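Local coordinates for p800 reaction center core protein (Heliobacterium modesticaldum, PDB 5V8K), which forms the core of a homodimeric photosynthetic reaction center, a membrane protein that carries bacteriochlorophyll g and g' pigments and binds an iron-sulfur cluster, at residues E109-M113 / G114-V118; M270-M273 / F274-G278; L204-S207 / C208-A212. All coordinates share one frame; numbering follows the deposited sequence.

Contact 1: E109-M113 / G114-V118. With GBF (Bacteriochlorophyll g), chain S.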
# COMPACT_ATOMS: atom_id res chain seq x y z
N GLU A 109 -22.33 23.33 39.46
CA GLU A 109 -23.39 24.05 38.77
C GLU A 109 -23.14 25.56 38.80
O GLU A 109 -23.68 26.28 37.97
CB GLU A 109 -24.75 23.69 39.39
CG GLU A 109 -25.19 22.26 39.06
CD GLU A 109 -26.46 21.82 39.78
OE1 GLU A 109 -26.98 20.73 39.43
OE2 GLU A 109 -26.94 22.54 40.68
N LYS A 110 -22.29 26.02 39.71
CA LYS A 110 -21.98 27.43 39.88
C LYS A 110 -20.70 27.85 39.17
O LYS A 110 -20.37 29.03 39.16
CB LYS A 110 -21.86 27.76 41.38
CG LYS A 110 -23.05 27.33 42.24
CD LYS A 110 -22.62 27.00 43.67
CE LYS A 110 -21.94 28.18 44.37
NZ LYS A 110 -21.56 27.87 45.80
N VAL A 111 -19.98 26.90 38.58
CA VAL A 111 -18.69 27.20 37.97
C VAL A 111 -18.91 27.49 36.49
O VAL A 111 -19.61 26.76 35.79
CB VAL A 111 -17.71 26.02 38.15
CG1 VAL A 111 -16.35 26.34 37.53
CG2 VAL A 111 -17.55 25.68 39.60
N THR A 112 -18.29 28.57 36.01
CA THR A 112 -18.20 28.90 34.60
C THR A 112 -16.83 28.51 34.06
O THR A 112 -15.87 28.29 34.81
CB THR A 112 -18.42 30.39 34.39
OG1 THR A 112 -17.28 31.10 34.88
CG2 THR A 112 -19.63 30.86 35.15
N MET A 113 -16.73 28.42 32.74
CA MET A 113 -15.45 28.10 32.11
C MET A 113 -14.46 29.25 32.23
O MET A 113 -13.25 29.01 32.33
CB MET A 113 -15.70 27.69 30.65
CG MET A 113 -16.10 26.22 30.54
SD MET A 113 -16.35 25.51 28.90
CE MET A 113 -17.86 26.32 28.40
N GLY A 114 -14.94 30.50 32.24
CA GLY A 114 -14.07 31.61 32.57
C GLY A 114 -13.48 31.52 33.97
O GLY A 114 -12.30 31.78 34.18
N LYS A 115 -14.30 31.13 34.95
CA LYS A 115 -13.79 30.93 36.31
C LYS A 115 -12.76 29.81 36.35
O LYS A 115 -11.70 29.95 36.97
CB LYS A 115 -14.93 30.59 37.28
CG LYS A 115 -15.82 31.74 37.71
CD LYS A 115 -15.01 32.99 38.05
CE LYS A 115 -15.84 34.04 38.76
NZ LYS A 115 -15.22 35.37 38.56
N ALA A 116 -13.10 28.67 35.77
CA ALA A 116 -12.14 27.57 35.69
C ALA A 116 -10.83 28.03 35.07
O ALA A 116 -9.75 27.57 35.46
CB ALA A 116 -12.73 26.42 34.87
N LEU A 117 -10.88 28.95 34.11
CA LEU A 117 -9.63 29.36 33.48
C LEU A 117 -8.81 30.23 34.42
O LEU A 117 -7.58 30.11 34.45
CB LEU A 117 -9.90 30.06 32.15
CG LEU A 117 -8.64 30.48 31.39
CD1 LEU A 117 -7.68 29.31 31.18
CD2 LEU A 117 -9.01 31.05 30.07
N VAL A 118 -9.48 31.09 35.20
CA VAL A 118 -8.80 31.84 36.26
C VAL A 118 -8.08 30.88 37.19
O VAL A 118 -6.90 31.06 37.51
CB VAL A 118 -9.81 32.71 37.05
CG1 VAL A 118 -9.12 33.43 38.19
CG2 VAL A 118 -10.42 33.76 36.17
MG GBF S . -8.76 28.24 26.45
CHA GBF S . -6.92 26.01 28.51
CHB GBF S . -6.02 28.79 24.72
CHC GBF S . -10.46 30.95 25.10
CHD GBF S . -11.21 28.21 29.06
NA GBF S . -6.90 27.53 26.56
C1A GBF S . -6.32 26.51 27.23
C2A GBF S . -4.93 26.03 26.84
C3A GBF S . -4.65 27.09 25.76
C4A GBF S . -5.94 27.85 25.69
CMA GBF S . -3.52 28.03 26.17
CAA GBF S . -4.79 24.61 26.27
CBA GBF S . -3.46 24.30 25.56
CGA GBF S . -2.34 24.35 26.56
O1A GBF S . -1.57 25.30 26.58
O2A GBF S . -2.50 23.54 27.75
NB GBF S . -8.32 29.58 25.00
C1B GBF S . -7.14 29.70 24.40
C2B GBF S . -7.26 30.63 23.37
C3B GBF S . -8.52 31.23 23.49
C4B GBF S . -9.10 30.61 24.61
CMB GBF S . -6.19 30.91 22.36
CAB GBF S . -9.16 32.27 22.64
CBB GBF S . -8.69 32.80 21.52
NC GBF S . -10.43 29.32 27.00
C1C GBF S . -11.02 30.31 26.31
C2C GBF S . -12.30 30.99 26.67
C3C GBF S . -12.38 30.08 27.82
C4C GBF S . -11.33 29.18 27.98
CMC GBF S . -12.06 32.45 27.04
CAC GBF S . -13.51 30.09 28.78
CBC GBF S . -14.68 31.05 28.66
ND GBF S . -9.07 27.45 28.29
C1D GBF S . -10.01 27.37 29.21
C2D GBF S . -9.92 26.43 30.50
C3D GBF S . -8.67 26.00 30.05
C4D GBF S . -8.17 26.54 28.82
CMD GBF S . -10.79 26.17 31.70
CAD GBF S . -7.66 25.00 30.51
OBD GBF S . -7.55 24.31 31.59
CBD GBF S . -6.52 25.02 29.53
CGD GBF S . -5.23 25.52 30.15
O1D GBF S . -4.18 24.87 30.12
O2D GBF S . -5.19 26.81 30.79
CED GBF S . -3.93 27.38 31.13
C1 GBF S . -1.65 23.71 28.89
C2 GBF S . -0.34 22.95 28.75
C3 GBF S . -0.01 21.87 29.47
C4 GBF S . -0.89 21.27 30.51
C5 GBF S . 1.32 21.20 29.29
C6 GBF S . 2.29 21.83 30.29
C7 GBF S . 3.68 21.30 30.02
C8 GBF S . 4.79 21.96 30.38
C9 GBF S . 4.64 23.29 31.06
C10 GBF S . 6.14 21.36 30.04
C11 GBF S . 7.19 21.38 31.16
C12 GBF S . 6.80 20.29 32.12
C13 GBF S . 7.44 19.11 32.27
C14 GBF S . 6.83 18.17 33.29
C15 GBF S . 8.70 18.69 31.53
O HOH W 1 -9.63 26.45 25.21

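Contact 2: M270-M273 / F274-G278. With GBF (Bacteriochlorophyll g), chain B.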
# COMPACT_ATOMS: atom_id res chain seq x y z
N MET A 270 1.65 13.60 17.60
CA MET A 270 0.56 13.98 18.51
C MET A 270 0.10 15.40 18.16
O MET A 270 -1.04 15.75 18.31
CB MET A 270 0.91 13.91 20.03
CG MET A 270 1.16 12.54 20.58
SD MET A 270 -0.38 11.64 20.71
CE MET A 270 -0.11 10.66 22.15
N GLY A 271 1.03 16.25 17.82
CA GLY A 271 0.67 17.61 17.44
C GLY A 271 -0.21 17.64 16.19
O GLY A 271 -1.21 18.35 16.16
N ILE A 272 0.13 16.84 15.19
CA ILE A 272 -0.69 16.78 13.99
C ILE A 272 -2.09 16.29 14.35
O ILE A 272 -3.10 16.78 13.84
CB ILE A 272 -0.05 15.85 12.94
CG1 ILE A 272 1.25 16.46 12.38
CG2 ILE A 272 -1.03 15.53 11.82
CD1 ILE A 272 1.12 17.75 11.67
N MET A 273 -2.11 15.30 15.23
CA MET A 273 -3.39 14.68 15.65
C MET A 273 -4.29 15.73 16.40
O MET A 273 -5.49 15.79 16.21
CB MET A 273 -3.24 13.37 16.49
CG MET A 273 -2.74 12.14 15.76
SD MET A 273 -2.04 10.91 16.85
CE MET A 273 -3.44 10.32 17.75
N PHE A 274 -3.71 16.54 17.25
CA PHE A 274 -4.50 17.55 17.96
C PHE A 274 -4.90 18.70 17.03
O PHE A 274 -5.96 19.30 17.22
CB PHE A 274 -3.73 18.10 19.17
CG PHE A 274 -3.89 17.27 20.42
CD1 PHE A 274 -5.01 17.42 21.21
CD2 PHE A 274 -2.93 16.33 20.79
CE1 PHE A 274 -5.18 16.66 22.35
CE2 PHE A 274 -3.11 15.57 21.92
CZ PHE A 274 -4.23 15.74 22.71
N TRP A 275 -4.06 19.04 16.05
CA TRP A 275 -4.40 20.08 15.09
C TRP A 275 -5.64 19.67 14.30
O TRP A 275 -6.61 20.43 14.20
CB TRP A 275 -3.21 20.29 14.15
CG TRP A 275 -3.32 21.35 13.09
CD1 TRP A 275 -3.91 22.58 13.19
CD2 TRP A 275 -2.78 21.27 11.77
NE1 TRP A 275 -3.78 23.27 11.99
CE2 TRP A 275 -3.08 22.48 11.11
CE3 TRP A 275 -2.07 20.29 11.07
CZ2 TRP A 275 -2.69 22.72 9.78
CZ3 TRP A 275 -1.70 20.52 9.77
CH2 TRP A 275 -2.01 21.73 9.13
N ILE A 276 -5.63 18.46 13.76
CA ILE A 276 -6.71 18.03 12.90
C ILE A 276 -7.95 17.72 13.72
O ILE A 276 -9.05 18.11 13.34
CB ILE A 276 -6.25 16.84 12.05
CG1 ILE A 276 -5.17 17.31 11.08
CG2 ILE A 276 -7.44 16.21 11.31
CD1 ILE A 276 -4.39 16.21 10.39
N GLY A 277 -7.79 17.03 14.85
CA GLY A 277 -8.93 16.78 15.72
C GLY A 277 -9.49 18.03 16.34
O GLY A 277 -10.70 18.14 16.54
N GLY A 278 -8.64 19.00 16.66
CA GLY A 278 -9.15 20.26 17.16
C GLY A 278 -9.97 21.01 16.13
O GLY A 278 -11.04 21.56 16.43
MG GBF B . -12.74 14.27 20.28
CHA GBF B . -15.77 12.77 19.24
CHB GBF B . -14.06 14.63 23.30
CHC GBF B . -9.50 14.94 21.32
CHD GBF B . -11.45 13.26 17.10
NA GBF B . -14.54 13.91 21.05
C1A GBF B . -15.63 13.25 20.65
C2A GBF B . -16.85 13.27 21.53
C3A GBF B . -16.35 14.16 22.66
C4A GBF B . -14.89 14.22 22.32
CMA GBF B . -16.96 15.56 22.65
CAA GBF B . -17.37 11.93 22.04
CBA GBF B . -16.27 11.12 22.71
CGA GBF B . -16.86 9.99 23.54
O1A GBF B . -18.03 10.02 23.89
O2A GBF B . -15.91 9.29 24.37
NB GBF B . -11.91 14.68 22.09
C1B GBF B . -12.61 14.90 23.23
C2B GBF B . -11.75 15.38 24.23
C3B GBF B . -10.47 15.45 23.66
C4B GBF B . -10.63 15.02 22.32
CMB GBF B . -12.19 15.69 25.64
CAB GBF B . -9.20 15.90 24.29
CBB GBF B . -9.00 16.54 25.44
NC GBF B . -10.91 14.21 19.35
C1C GBF B . -9.72 14.43 19.93
C2C GBF B . -8.41 14.16 19.28
C3C GBF B . -9.13 13.65 18.11
C4C GBF B . -10.52 13.73 18.15
CMC GBF B . -7.74 15.51 19.06
CAC GBF B . -8.46 13.11 16.90
CBC GBF B . -6.97 13.01 16.74
ND GBF B . -13.30 13.26 18.62
C1D GBF B . -12.86 12.99 17.41
C2D GBF B . -13.76 12.35 16.25
C3D GBF B . -14.83 12.36 17.13
C4D GBF B . -14.60 12.85 18.45
CMD GBF B . -13.53 11.99 14.81
CAD GBF B . -16.18 11.76 17.14
OBD GBF B . -16.99 11.45 16.23
CBD GBF B . -16.81 12.05 18.47
CGD GBF B . -17.93 12.98 18.29
O1D GBF B . -19.11 12.66 18.30
O2D GBF B . -17.60 14.36 18.13
CED GBF B . -18.57 15.17 17.52
C1 GBF B . -16.11 7.93 24.73
C2 GBF B . -14.93 7.47 25.55
C3 GBF B . -14.94 7.45 26.89
C4 GBF B . -16.19 7.87 27.65
C5 GBF B . -13.68 6.97 27.60
C6 GBF B . -14.00 6.29 28.92
C7 GBF B . -12.80 5.51 29.40
C8 GBF B . -12.88 4.23 29.84
C9 GBF B . -14.19 3.50 29.90
C10 GBF B . -11.65 3.49 30.33
C11 GBF B . -10.48 3.59 29.36
C12 GBF B . -9.18 3.58 30.13
C13 GBF B . -8.02 3.55 29.46
C14 GBF B . -8.07 3.51 27.96
C15 GBF B . -6.70 3.54 30.18

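Contact 3: L204-S207 / C208-A212. With GBF (Bacteriochlorophyll g), chain T.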
# COMPACT_ATOMS: atom_id res chain seq x y z
N LEU A 204 -13.10 23.51 23.84
CA LEU A 204 -12.33 22.31 23.61
C LEU A 204 -11.54 22.41 22.32
O LEU A 204 -10.35 22.07 22.28
CB LEU A 204 -13.26 21.11 23.59
CG LEU A 204 -12.58 19.82 23.11
CD1 LEU A 204 -11.47 19.43 24.06
CD2 LEU A 204 -13.58 18.71 23.00
N SER A 205 -12.19 22.90 21.25
CA SER A 205 -11.53 23.03 19.96
C SER A 205 -10.30 23.91 20.07
O SER A 205 -9.22 23.57 19.57
CB SER A 205 -12.51 23.60 18.93
OG SER A 205 -11.83 23.94 17.73
N VAL A 206 -10.46 25.08 20.69
CA VAL A 206 -9.36 26.02 20.80
C VAL A 206 -8.21 25.42 21.62
O VAL A 206 -7.03 25.58 21.26
CB VAL A 206 -9.88 27.34 21.39
CG1 VAL A 206 -8.76 28.25 21.77
CG2 VAL A 206 -10.72 28.00 20.37
N SER A 207 -8.53 24.71 22.70
CA SER A 207 -7.48 24.07 23.49
C SER A 207 -6.66 23.11 22.63
O SER A 207 -5.42 23.09 22.71
CB SER A 207 -8.06 23.33 24.69
OG SER A 207 -8.58 24.24 25.66
N CYS A 208 -7.34 22.28 21.84
CA CYS A 208 -6.63 21.34 20.98
C CYS A 208 -5.76 22.06 19.96
O CYS A 208 -4.62 21.68 19.73
CB CYS A 208 -7.61 20.41 20.25
SG CYS A 208 -8.47 19.27 21.33
N GLN A 209 -6.31 23.09 19.32
CA GLN A 209 -5.58 23.77 18.26
C GLN A 209 -4.34 24.46 18.81
O GLN A 209 -3.26 24.38 18.23
CB GLN A 209 -6.49 24.77 17.56
CG GLN A 209 -7.74 24.16 16.93
CD GLN A 209 -8.47 25.16 16.16
OE1 GLN A 209 -7.90 25.75 15.27
NE2 GLN A 209 -9.74 25.41 16.49
N ILE A 210 -4.48 25.18 19.93
CA ILE A 210 -3.32 25.83 20.51
C ILE A 210 -2.31 24.79 21.01
O ILE A 210 -1.10 24.95 20.85
CB ILE A 210 -3.74 26.79 21.63
CG1 ILE A 210 -4.61 27.91 21.07
CG2 ILE A 210 -2.51 27.34 22.36
CD1 ILE A 210 -3.89 28.93 20.19
N LEU A 211 -2.79 23.70 21.60
CA LEU A 211 -1.87 22.64 22.02
C LEU A 211 -1.06 22.13 20.82
O LEU A 211 0.15 21.86 20.94
CB LEU A 211 -2.64 21.51 22.70
CG LEU A 211 -1.76 20.43 23.31
CD1 LEU A 211 -1.11 20.96 24.56
CD2 LEU A 211 -2.61 19.22 23.62
N ALA A 212 -1.70 22.02 19.65
CA ALA A 212 -1.00 21.55 18.46
C ALA A 212 0.15 22.49 18.11
O ALA A 212 1.25 22.05 17.75
CB ALA A 212 -1.96 21.44 17.28
MG GBF T . -7.97 27.60 14.03
CHA GBF T . -10.94 28.92 15.35
CHB GBF T . -9.74 26.18 11.63
CHC GBF T . -4.92 26.96 12.65
CHD GBF T . -6.26 29.34 16.72
NA GBF T . -9.90 27.56 13.58
C1A GBF T . -10.99 28.12 14.10
C2A GBF T . -12.28 28.07 13.35
C3A GBF T . -11.92 26.81 12.54
C4A GBF T . -10.43 26.85 12.59
CMA GBF T . -12.43 25.52 13.17
CAA GBF T . -12.55 29.37 12.55
CBA GBF T . -11.59 29.61 11.39
CGA GBF T . -12.03 30.85 10.64
O1A GBF T . -13.20 30.98 10.30
O2A GBF T . -11.00 31.50 9.86
NB GBF T . -7.40 26.82 12.23
C1B GBF T . -8.26 26.14 11.44
C2B GBF T . -7.54 25.61 10.39
C3B GBF T . -6.21 25.84 10.67
C4B GBF T . -6.14 26.51 11.92
CMB GBF T . -8.12 24.91 9.18
CAB GBF T . -5.17 25.42 9.72
CBB GBF T . -3.92 25.80 9.64
NC GBF T . -6.05 28.07 14.58
C1C GBF T . -4.95 27.70 13.94
C2C GBF T . -3.56 27.92 14.43
C3C GBF T . -4.11 28.65 15.56
C4C GBF T . -5.50 28.70 15.65
CMC GBF T . -2.98 26.56 14.91
CAC GBF T . -3.22 29.25 16.57
CBC GBF T . -1.72 29.17 16.41
ND GBF T . -8.34 28.82 15.60
C1D GBF T . -7.73 29.42 16.62
C2D GBF T . -8.57 30.22 17.75
C3D GBF T . -9.76 29.92 17.08
C4D GBF T . -9.67 29.14 15.89
CMD GBF T . -8.24 30.99 18.98
CAD GBF T . -11.18 30.32 17.23
OBD GBF T . -11.83 30.84 18.19
CBD GBF T . -11.98 29.57 16.19
CGD GBF T . -12.86 28.49 16.75
O1D GBF T . -12.49 27.34 16.91
O2D GBF T . -14.21 28.78 17.14
CED GBF T . -14.61 28.21 18.39
C1 GBF T . -11.26 32.36 8.75
C2 GBF T . -10.06 32.25 7.85
C3 GBF T . -8.91 32.89 8.10
C4 GBF T . -8.76 33.78 9.30
C5 GBF T . -7.73 32.72 7.16

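Contact 1: E109-M113 / G114-V118
T112 OG1 receives the backbone N-H of K115 at 3.0 Å along a fairly straight line (161°), and the first side-chain carbons of the lysine run past the same hydroxyl, with K115 CG 3.2 Å from T112 OG1. The threonine's own carbonyl works too: A116 N points almost straight (173°) at T112 O, 3.0 Å away. T112 is thus the N-cap of helix 113-137, which goes on to cross the membrane, and E197 supplies another acceptor by taking the N-H of G114 on its carboxylate. The next bond along, L117 N to M113 O at 3.0 Å, is more bent. Before the cap, V111 CG1 rests loosely against the A116 methyl. The start of the helix also meets a bacteriochlorophyll g. With CG trans to the main-chain nitrogen (chi1 -178°), L117 spreads both methyls over the macrocycle, L117 CD1 3.5 Å from the ester oxygen O2D and L117 CD2 3.6 Å from C4C. Replacing this leucine with a serine would probably open a gap over that part of the ring and leave its face less firmly packed. A116 CB lies 3.7 Å from the pigment's CMD. On the macrocycle face turned away from L117, a water binds the magnesium at 2.4 Å.

Contact 2: M270-M273 / F274-G278
From M270 to G277 the chain is regular alpha-helix, with F274, W275, I276 and G277 each giving its N-H to the carbonyl four residues back; W275 N to G271 O, at 2.9 Å, is representative. This is the middle of transmembrane helix 258-291, in the part of the chain related to the PsaA/PsaB proteins of photosystem I. One side of it is aliphatic and aromatic. I272 and I276 run side by side in the same direction, I272 CG2 touching I276 CD1 at 3.7 Å, while the other branch of I272 reaches the indole of W275, I272 CD1 lying 4.1 Å from CE3. W275 also packs on helix 376-401. F274 packs on helix 200-224, which W275 touches too. The CG of F274 lies beside the backbone N (chi1 -85°), which brings the ring edge back to the preceding turn, with F274 CD2 3.2 Å from M270 O. A bacteriochlorophyll g fits close against the backbone here. Its CMC methyl sits 3.8 Å from G277 CA, where a beta carbon would collide with it, and 4.0 Å from F274 CD1. The carbonyl oxygen of M273, already accepting from G277 N, also has the pigment's CBC 3.2 Å away.

Contact 3: L204-S207 / C208-A212
Transmembrane helix 200-224 presents a pigment-binding side here, on which V206 and I210, one turn apart, share a bacteriochlorophyll g with Q209. As modelled, Q209 OE1 binds the magnesium at 2.2 Å, the glutamine serving as axial ligand. Beyond CG its chain runs extended (chi2 -174°), which carries the amide out from the helix to the metal. V206 CG2 comes within 3.7 Å of the keto oxygen OBD, and I210 CD1 within 3.7 Å of CAC, so branched aliphatic residues before and after Q209 in the chain both touch the pigment. These two meet each other only loosely, V206 CG1 to I210 CG1 at 4.2 Å. The helix beneath is regular, with four successive i to i+4 bonds: Q209 N reaches S205 O at 3.0 Å, and I210 N meets V206 O at 2.9 Å and 175°, practically linear. The serine hydroxyls serve different partners. S205 OG is hydrogen-bonded to the carbonyl of G278 on helix 258-291; S207 OG is bonded to the keto oxygen of another bacteriochlorophyll g and weakly to V203 O. L204 CD1 lies against C208 SG at 4.1 Å, and C208 packs on F274.

Contacts 2 and 3 sit on neighbouring transmembrane helices, their centres about 8 Å apart, and touch directly. The S205 OG to G278 O pair ties the two helices at 2.8 Å. Small residues probably allow the close approach: A212 CB lies 3.4 Å from G271 O, and C208 CB 3.5 Å from G278 CA. Contact 1 stands further out, its centre about 18 Å from that of contact 3 and about 26 Å from that of contact 2, with no touch to either. Pigments bridge the gaps: L204 of contact 3 touches the bacteriochlorophyll g of contact 2, and V206 that of contact 1, while F274 and L211 both line a bacteriochlorophyll g' pocket.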